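Local coordinates for galactose mutarotase related enzyme (Lactobacillus acidophilus, PDB 3DCD), which probably binds carbohydrate and may act as an isomerase, as in the aldose 1-epimerase (galactose mutarotase) family, though its own substrate is not established, at residues 60-64 with 65-69; 115-119 with 120-124; 187-190 with 191-195; 258-261 with 262-266. One frame throughout, in Å; residues are numbered along the deposited sequence.

Contact 1 (60-64 with 65-69); sequences EYTYK and GKTYH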
# COMPACT_ATOMS: atom_id res chain seq x y z
N GLU A 60 19.71 1.06 6.82
CA GLU A 60 20.22 0.19 7.86
C GLU A 60 19.59 0.46 9.23
O GLU A 60 19.01 1.52 9.47
CB GLU A 60 21.76 0.28 7.94
CG GLU A 60 22.28 1.61 8.45
CD GLU A 60 23.80 1.67 8.53
OE1 GLU A 60 24.49 1.04 7.70
OE2 GLU A 60 24.29 2.38 9.43
N TYR A 61 19.71 -0.52 10.11
CA TYR A 61 19.24 -0.41 11.47
C TYR A 61 20.10 -1.31 12.33
O TYR A 61 20.86 -2.15 11.82
CB TYR A 61 17.77 -0.82 11.57
CG TYR A 61 17.48 -2.29 11.27
CD1 TYR A 61 17.48 -3.25 12.30
CD2 TYR A 61 17.16 -2.71 9.97
CE1 TYR A 61 17.21 -4.58 12.04
CE2 TYR A 61 16.87 -4.05 9.71
CZ TYR A 61 16.90 -4.97 10.75
OH TYR A 61 16.63 -6.30 10.50
N THR A 62 19.99 -1.13 13.64
CA THR A 62 20.67 -2.03 14.57
C THR A 62 19.62 -2.76 15.39
O THR A 62 18.53 -2.23 15.65
CB THR A 62 21.69 -1.32 15.50
OG1 THR A 62 21.03 -0.36 16.33
CG2 THR A 62 22.79 -0.65 14.68
N TYR A 63 19.94 -3.99 15.77
CA TYR A 63 19.09 -4.72 16.67
C TYR A 63 20.00 -5.51 17.57
O TYR A 63 20.87 -6.23 17.08
CB TYR A 63 18.13 -5.64 15.92
CG TYR A 63 17.25 -6.47 16.83
CD1 TYR A 63 16.24 -5.88 17.59
CD2 TYR A 63 17.44 -7.85 16.93
CE1 TYR A 63 15.44 -6.63 18.42
CE2 TYR A 63 16.64 -8.62 17.75
CZ TYR A 63 15.64 -8.01 18.50
OH TYR A 63 14.85 -8.78 19.32
N LYS A 64 19.82 -5.33 18.88
CA LYS A 64 20.70 -5.95 19.88
C LYS A 64 22.17 -5.67 19.61
O LYS A 64 23.01 -6.51 19.86
CB LYS A 64 20.48 -7.48 19.96
CG LYS A 64 19.06 -7.92 20.32
CD LYS A 64 18.61 -7.38 21.65
CE LYS A 64 17.24 -7.93 22.02
NZ LYS A 64 16.60 -7.08 23.06
N GLY A 65 22.47 -4.49 19.07
CA GLY A 65 23.86 -4.08 18.83
C GLY A 65 24.44 -4.52 17.51
O GLY A 65 25.59 -4.19 17.18
N LYS A 66 23.67 -5.28 16.74
CA LYS A 66 24.17 -5.80 15.46
C LYS A 66 23.54 -4.99 14.34
O LYS A 66 22.37 -4.62 14.42
CB LYS A 66 23.84 -7.29 15.31
CG LYS A 66 24.37 -7.94 14.01
CD LYS A 66 24.15 -9.44 14.01
CE LYS A 66 24.22 -10.01 12.60
NZ LYS A 66 24.14 -11.52 12.58
N THR A 67 24.33 -4.69 13.31
CA THR A 67 23.84 -3.88 12.19
C THR A 67 23.31 -4.75 11.05
O THR A 67 23.96 -5.70 10.61
CB THR A 67 24.90 -2.89 11.65
OG1 THR A 67 25.43 -2.12 12.74
CG2 THR A 67 24.31 -1.95 10.60
N TYR A 68 22.12 -4.39 10.57
CA TYR A 68 21.47 -5.04 9.44
C TYR A 68 21.20 -4.03 8.33
O TYR A 68 21.07 -2.83 8.59
CB TYR A 68 20.13 -5.62 9.90
CG TYR A 68 20.30 -6.70 10.92
CD1 TYR A 68 20.33 -6.41 12.28
CD2 TYR A 68 20.44 -8.02 10.53
CE1 TYR A 68 20.49 -7.40 13.22
CE2 TYR A 68 20.59 -9.03 11.47
CZ TYR A 68 20.61 -8.72 12.81
OH TYR A 68 20.77 -9.72 13.74
N HIS A 69 21.08 -4.54 7.10
CA HIS A 69 20.87 -3.71 5.93
C HIS A 69 19.61 -4.12 5.21
O HIS A 69 19.43 -5.29 4.83
CB HIS A 69 22.11 -3.79 5.03
CG HIS A 69 23.38 -3.48 5.76
ND1 HIS A 69 23.83 -2.20 5.95
CD2 HIS A 69 24.24 -4.29 6.43
CE1 HIS A 69 24.95 -2.22 6.66
NE2 HIS A 69 25.22 -3.48 6.96
O HOH W 1 21.08 -2.07 18.81
O HOH W 2 20.60 -9.18 16.37
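Strands 60-63 and 66-69 run antiparallel at 147° and are joined by a type I' turn from Tyr63 to Lys66, with Tyr61-Tyr68 and Tyr63-Lys66 as hydrogen-bonded pairs. The straightest of the four bonds runs from Tyr68 N to Tyr61 O, 2.9 Å. At the turn end, Lys66 N reaches Tyr63 O from above the carbonyl plane. Gly65 has the positive phi favoured at the second inner position of such a turn. Tyr61, Tyr63, Lys66 and Tyr68 share one face. Tyr61 swings its CG between its own backbone N and carbonyl carbon (chi1 66°), laying the ring across to Tyr68, whose CB sits over the ring face 3.7 Å from the Tyr61 centroid, a CH-pi contact. The rings are within 18° of parallel but slid apart, with centroids 5.3 Å from each other. Tyr61 OH bonds to Val104 O. A water in the plane of the Tyr68 ring joins Tyr68 OH, 2.7 Å, to Tyr63 O. On the other face, Glu60 OE1 lies at the edge of the His69 ring, 3.5 Å from His69 CE1. Four backbone bonds set the hairpin, CH-pi packing and a water bridge add to it on the tyrosine face, and Glu60 may add electrostatic attraction if His69 is protonated.

Contact 2 (115-119 with 120-124); sequences YNLMN and NLLEE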
# COMPACT_ATOMS: atom_id res chain seq x y z
N TYR A 115 -6.25 -12.14 -0.45
CA TYR A 115 -7.10 -11.31 -1.29
C TYR A 115 -8.42 -12.02 -1.45
O TYR A 115 -8.45 -13.23 -1.75
CB TYR A 115 -6.48 -11.13 -2.68
CG TYR A 115 -5.20 -10.35 -2.67
CD1 TYR A 115 -3.97 -11.00 -2.73
CD2 TYR A 115 -5.21 -8.96 -2.64
CE1 TYR A 115 -2.78 -10.27 -2.73
CE2 TYR A 115 -4.04 -8.21 -2.64
CZ TYR A 115 -2.83 -8.87 -2.69
OH TYR A 115 -1.67 -8.15 -2.70
N ASN A 116 -9.52 -11.30 -1.27
CA ASN A 116 -10.81 -11.90 -1.50
C ASN A 116 -11.83 -10.91 -2.04
O ASN A 116 -11.74 -9.71 -1.79
CB ASN A 116 -11.30 -12.64 -0.25
CG ASN A 116 -11.76 -11.73 0.82
OD1 ASN A 116 -12.87 -11.18 0.75
ND2 ASN A 116 -10.93 -11.55 1.86
N LEU A 117 -12.78 -11.44 -2.81
CA LEU A 117 -13.81 -10.63 -3.46
C LEU A 117 -15.19 -10.74 -2.83
O LEU A 117 -15.61 -11.82 -2.40
CB LEU A 117 -13.97 -11.05 -4.93
CG LEU A 117 -12.80 -10.78 -5.85
CD1 LEU A 117 -13.05 -11.36 -7.22
CD2 LEU A 117 -12.58 -9.28 -5.94
N MSE A 118 -15.86 -9.59 -2.80
CA MSE A 118 -17.27 -9.46 -2.45
C MSE A 118 -17.83 -8.43 -3.43
O MSE A 118 -17.53 -7.24 -3.29
CB MSE A 118 -17.37 -8.93 -1.02
CG MSE A 118 -18.76 -8.48 -0.59
SE MSE A 118 -19.77 -9.90 0.27
CE MSE A 118 -18.77 -10.02 1.95
N ASN A 119 -18.62 -8.86 -4.40
CA ASN A 119 -19.08 -7.94 -5.43
C ASN A 119 -17.90 -7.18 -6.05
O ASN A 119 -16.89 -7.80 -6.40
CB ASN A 119 -20.16 -7.00 -4.87
CG ASN A 119 -21.41 -7.75 -4.46
OD1 ASN A 119 -22.18 -7.28 -3.63
ND2 ASN A 119 -21.64 -8.90 -5.06
N ASN A 120 -18.00 -5.86 -6.16
CA ASN A 120 -16.89 -5.09 -6.72
C ASN A 120 -15.87 -4.63 -5.68
O ASN A 120 -15.11 -3.68 -5.92
CB ASN A 120 -17.41 -3.90 -7.55
CG ASN A 120 -18.11 -2.87 -6.70
OD1 ASN A 120 -18.67 -3.19 -5.64
ND2 ASN A 120 -18.06 -1.60 -7.16
N LEU A 121 -15.87 -5.30 -4.52
CA LEU A 121 -14.94 -5.00 -3.42
C LEU A 121 -13.86 -6.08 -3.30
O LEU A 121 -14.16 -7.27 -3.24
CB LEU A 121 -15.68 -4.81 -2.09
CG LEU A 121 -14.86 -4.37 -0.86
CD1 LEU A 121 -15.68 -3.58 0.14
CD2 LEU A 121 -14.16 -5.56 -0.18
N LEU A 122 -12.61 -5.62 -3.24
CA LEU A 122 -11.45 -6.48 -3.08
C LEU A 122 -10.77 -6.15 -1.75
O LEU A 122 -10.36 -5.01 -1.53
CB LEU A 122 -10.46 -6.24 -4.23
CG LEU A 122 -9.09 -6.92 -4.16
CD1 LEU A 122 -9.23 -8.44 -4.17
CD2 LEU A 122 -8.27 -6.46 -5.39
N GLU A 123 -10.64 -7.15 -0.89
CA GLU A 123 -9.88 -7.03 0.34
C GLU A 123 -8.43 -7.44 0.11
O GLU A 123 -8.16 -8.40 -0.63
CB GLU A 123 -10.47 -7.94 1.42
CG GLU A 123 -11.84 -7.54 1.89
CD GLU A 123 -12.33 -8.38 3.07
OE1 GLU A 123 -11.67 -9.39 3.44
OE2 GLU A 123 -13.38 -8.02 3.63
N GLU A 124 -7.52 -6.72 0.77
CA GLU A 124 -6.11 -7.12 0.84
C GLU A 124 -5.79 -7.20 2.33
O GLU A 124 -5.70 -6.19 3.01
CB GLU A 124 -5.22 -6.08 0.16
CG GLU A 124 -3.70 -6.33 0.35
CD GLU A 124 -2.85 -5.45 -0.57
OE1 GLU A 124 -3.35 -4.96 -1.61
OE2 GLU A 124 -1.66 -5.24 -0.24
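Glu123 OE1 accepts a hydrogen bond from Asn116 ND2 at 2.8 Å, the N-H pointing at it with an angle of 157°. The donor lies above the carboxylate plane, yet the oxygen stays near the amide plane of Asn116, as expected with the two planes turned 68° apart. This reach depends on Asn116 CG standing between its backbone N and carbonyl carbon (chi1 74°), which brings the amide across to the neighbouring strand. The same two residues form a hydrogen-bonded backbone pair, Glu123 N to Asn116 O being 2.9 Å, so main chain and side chain fix one register. On the other face, Tyr115 and Glu124 run side by side; Tyr115 CE2 meets Glu124 CG at 3.5 Å, and Glu124 OE1 comes to the ring edge. Tyr115 OH is bonded to Ala19 O. Next to them Leu117 CD2 touches Leu122 CD1 at 3.9 Å, and both leucines pack on Ile5 of strand 2-6. Leu121 N closes the turn on Met118 O, 2.8 Å, where residue 118 is selenomethionine. The arrangement is a two-residue beta hairpin with a type II' turn, linking strands 109-118 and 121-130 at adjacent positions in the large antiparallel sheet of the mutarotase-like fold.

Contact 3 (187-190 with 191-195); sequences APTD and SLIAL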
# COMPACT_ATOMS: atom_id res chain seq x y z
N ALA A 187 -3.48 19.61 7.56
CA ALA A 187 -3.66 19.74 6.10
C ALA A 187 -5.14 19.78 5.71
O ALA A 187 -5.98 19.21 6.42
CB ALA A 187 -2.95 18.58 5.38
N PRO A 188 -5.48 20.41 4.56
CA PRO A 188 -6.89 20.60 4.20
C PRO A 188 -7.57 19.34 3.63
O PRO A 188 -8.11 19.37 2.51
CB PRO A 188 -6.84 21.74 3.17
CG PRO A 188 -5.47 21.60 2.52
CD PRO A 188 -4.55 21.00 3.57
N THR A 189 -7.56 18.27 4.42
CA THR A 189 -8.14 16.99 4.02
C THR A 189 -9.62 16.94 4.37
O THR A 189 -10.24 15.88 4.31
CB THR A 189 -7.41 15.80 4.65
OG1 THR A 189 -7.35 15.96 6.07
CG2 THR A 189 -6.00 15.68 4.10
N ASP A 190 -10.19 18.09 4.73
CA ASP A 190 -11.63 18.15 4.96
C ASP A 190 -12.40 18.48 3.69
O ASP A 190 -13.62 18.67 3.73
CB ASP A 190 -11.99 19.12 6.10
CG ASP A 190 -11.52 20.53 5.84
OD1 ASP A 190 -10.58 20.74 5.05
OD2 ASP A 190 -12.10 21.43 6.48
N SER A 191 -11.68 18.57 2.57
CA SER A 191 -12.30 18.65 1.25
C SER A 191 -11.36 18.05 0.22
O SER A 191 -10.25 17.65 0.55
CB SER A 191 -12.73 20.07 0.90
OG SER A 191 -11.62 20.93 0.66
N LEU A 192 -11.80 17.97 -1.04
CA LEU A 192 -11.04 17.28 -2.08
C LEU A 192 -9.68 17.93 -2.34
O LEU A 192 -9.50 19.14 -2.16
CB LEU A 192 -11.84 17.17 -3.39
CG LEU A 192 -12.02 18.45 -4.24
CD1 LEU A 192 -10.87 18.66 -5.24
CD2 LEU A 192 -13.33 18.37 -4.97
N ILE A 193 -8.73 17.11 -2.77
CA ILE A 193 -7.43 17.61 -3.22
C ILE A 193 -7.22 17.11 -4.66
O ILE A 193 -7.23 15.91 -4.88
CB ILE A 193 -6.30 17.11 -2.29
CG1 ILE A 193 -6.46 17.73 -0.89
CG2 ILE A 193 -4.92 17.40 -2.88
CD1 ILE A 193 -5.64 17.02 0.19
N ALA A 194 -7.06 18.02 -5.61
CA ALA A 194 -6.90 17.62 -7.03
C ALA A 194 -5.51 17.08 -7.32
O ALA A 194 -4.52 17.49 -6.69
CB ALA A 194 -7.21 18.79 -7.95
N LEU A 195 -5.42 16.14 -8.25
CA LEU A 195 -4.14 15.58 -8.64
C LEU A 195 -3.49 16.47 -9.70
O LEU A 195 -4.16 17.22 -10.40
CB LEU A 195 -4.29 14.14 -9.16
CG LEU A 195 -4.89 13.11 -8.19
CD1 LEU A 195 -4.95 11.74 -8.87
CD2 LEU A 195 -4.05 13.03 -6.91
O HOH W 3 -8.33 20.49 0.10
O HOH W 4 -9.66 15.03 1.43
O HOH W 5 -11.28 22.53 3.05
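Ser191 meets the preceding segment first, as the last residue of a type I turn that starts at Pro188. Its N makes no hydrogen bond to the 187-190 backbone; water does the joining instead. Ser191 OG stands between its backbone N and carbonyl carbon (chi1 70°), and a water 2.9 Å from Ser191 OG also donates to Asp190 OD1 at 2.8 Å, bridging the two neighbouring side chains. On the carbonyl side, a second water donates to Ser191 O, 2.8 Å, and to Thr189 O, 3.1 Å, tying together two acceptors that cannot bond to each other. Leu192 starts away from the turn, its side chain touching Tyr160 of strand 159-164, and takes part through its backbone: a third water lies 2.9 Å from Leu192 O and 2.7 Å from Pro188 O and may bridge the two carbonyls. Pro188 is itself the centre of an inverse gamma turn, so the chain bends twice in quick succession. At Ile193 the side chain points back to the turn. With CG1 beside the backbone N (chi1 -66°) and the chain extended to CD1, it crosses the side chain of Thr189, and Ile193 CD1 meets Thr189 CG2 at 4.1 Å. Thr189 OG1 is engaged elsewhere, with Val167 O, and Tyr207 of strand 205-208 packs on both Thr189 and Ile193. Leu195 pairs its backbone with Phe159. Besides the apolar Thr189-Ile193 contact, the polar links between the two segments run through water, by two clear bridges and one probable one, since no direct hydrogen bond joins them; the turn's carbonyls are thus satisfied by solvent.

Contact 4 (258-261 with 262-266); sequences IADR and DDADG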
# COMPACT_ATOMS: atom_id res chain seq x y z
N ILE A 258 6.00 3.12 9.16
CA ILE A 258 6.37 4.36 8.49
C ILE A 258 7.88 4.49 8.35
O ILE A 258 8.65 3.83 9.06
CB ILE A 258 5.72 5.58 9.22
CG1 ILE A 258 5.74 6.85 8.36
CG2 ILE A 258 6.29 5.79 10.62
CD1 ILE A 258 4.76 7.94 8.89
N ALA A 259 8.31 5.33 7.41
CA ALA A 259 9.73 5.60 7.21
C ALA A 259 10.40 6.09 8.50
O ALA A 259 9.73 6.62 9.39
CB ALA A 259 9.89 6.64 6.13
N ASP A 260 11.73 5.96 8.58
CA ASP A 260 12.51 6.60 9.65
C ASP A 260 12.21 8.10 9.74
O ASP A 260 12.04 8.78 8.73
CB ASP A 260 14.02 6.43 9.40
CG ASP A 260 14.63 5.21 10.11
OD1 ASP A 260 13.92 4.45 10.81
OD2 ASP A 260 15.86 5.02 9.97
N ARG A 261 12.13 8.60 10.97
CA ARG A 261 12.17 10.03 11.22
C ARG A 261 13.55 10.57 10.95
O ARG A 261 14.55 9.84 11.06
CB ARG A 261 11.82 10.30 12.68
CG ARG A 261 10.34 10.08 12.92
CD ARG A 261 10.03 9.95 14.38
NE ARG A 261 10.35 11.14 15.14
CZ ARG A 261 9.67 11.52 16.23
NH1 ARG A 261 8.63 10.80 16.65
NH2 ARG A 261 10.03 12.62 16.87
N ASP A 262 13.62 11.86 10.63
CA ASP A 262 14.90 12.50 10.38
C ASP A 262 15.87 12.30 11.56
O ASP A 262 17.08 12.16 11.34
CB ASP A 262 14.77 13.99 10.00
CG ASP A 262 13.90 14.81 10.98
OD1 ASP A 262 13.36 14.29 11.99
OD2 ASP A 262 13.77 16.04 10.70
N ASP A 263 15.34 12.22 12.77
CA ASP A 263 16.16 12.04 13.98
C ASP A 263 16.19 10.60 14.56
O ASP A 263 16.53 10.42 15.73
CB ASP A 263 15.71 13.04 15.06
CG ASP A 263 14.24 12.89 15.42
OD1 ASP A 263 13.60 11.89 15.05
OD2 ASP A 263 13.71 13.80 16.08
N ALA A 264 15.82 9.59 13.79
CA ALA A 264 15.84 8.22 14.30
C ALA A 264 17.25 7.82 14.75
O ALA A 264 18.23 8.18 14.08
CB ALA A 264 15.33 7.25 13.24
N ASP A 265 17.36 7.10 15.87
CA ASP A 265 18.68 6.62 16.33
C ASP A 265 19.14 5.33 15.64
O ASP A 265 20.29 4.92 15.82
CB ASP A 265 18.79 6.50 17.86
CG ASP A 265 17.85 5.45 18.47
OD1 ASP A 265 17.18 4.68 17.74
OD2 ASP A 265 17.78 5.40 19.73
N GLY A 266 18.25 4.71 14.88
CA GLY A 266 18.60 3.52 14.10
C GLY A 266 18.37 2.20 14.83
O GLY A 266 18.45 1.14 14.22
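Arg261 and Asp263 extend side by side in the same direction, the guanidinium and carboxylate planes only 26° apart. Despite this near-parallel setting the grip is loose: Arg261 NE and Asp263 OD1 form a salt bridge of 3.3 Å whose hydrogen bond is weak, with an N-H...O angle of 141°, and OD1 approaches the guanidinium obliquely. The bend of the arginine chain at chi3 (63°) turns NE towards the aspartate, while Asp263 CG lies between its backbone N and carbonyl carbon, so that its carboxylate leans back over the start of the turn. Asp263 OD1 also comes within 3.4 Å of Arg261 CB, which places the carboxylate alongside the root of the arginine as well as beside its head. The guanidinium also makes cation-pi contacts with Trp181 and Tyr272, so the aspartate is one of several partners. The backbone under this pair is a type I turn from Arg261 to Ala264, closed by a hydrogen bond from Ala264 N to Arg261 O at 3.0 Å; the donor stands above the carbonyl plane. It belongs to the long loop between strands 249-256 and 275-277 of the mutarotase-like fold. Ala264 aims its methyl back at the first segment and sets it against the Asp260 carboxylate, Ala264 CB to Asp260 CG being 3.8 Å. Asp260 is a buried residue, and the two oxygens of its carboxylate are satisfied by different partners: OD1 forms a salt bridge with Lys271 NZ and OD2 accepts from Lys57 N.

Contact 2 is the most buried of the four, with four of its ten touching residues buried, whereas contacts 1, 3 and 4 lie at the surface. Contacts 2 and 3 reach the same large sheet, with centres 27 Å apart: the first is a regular hairpin within it, the second leads into its edge strand 193-194. Contacts 1 and 4 touch directly, Thr62 N lying 2.8 Å from Gly266 O in a probable hydrogen bond, so the small two-stranded hairpin rests on the 258-266 loop. Chemistry follows place: backbone pairing dominates both hairpins, water bridges the 187-195 turn, and in 258-266 a weak salt bridge joins a backbone turn bond, with further charged partners outside.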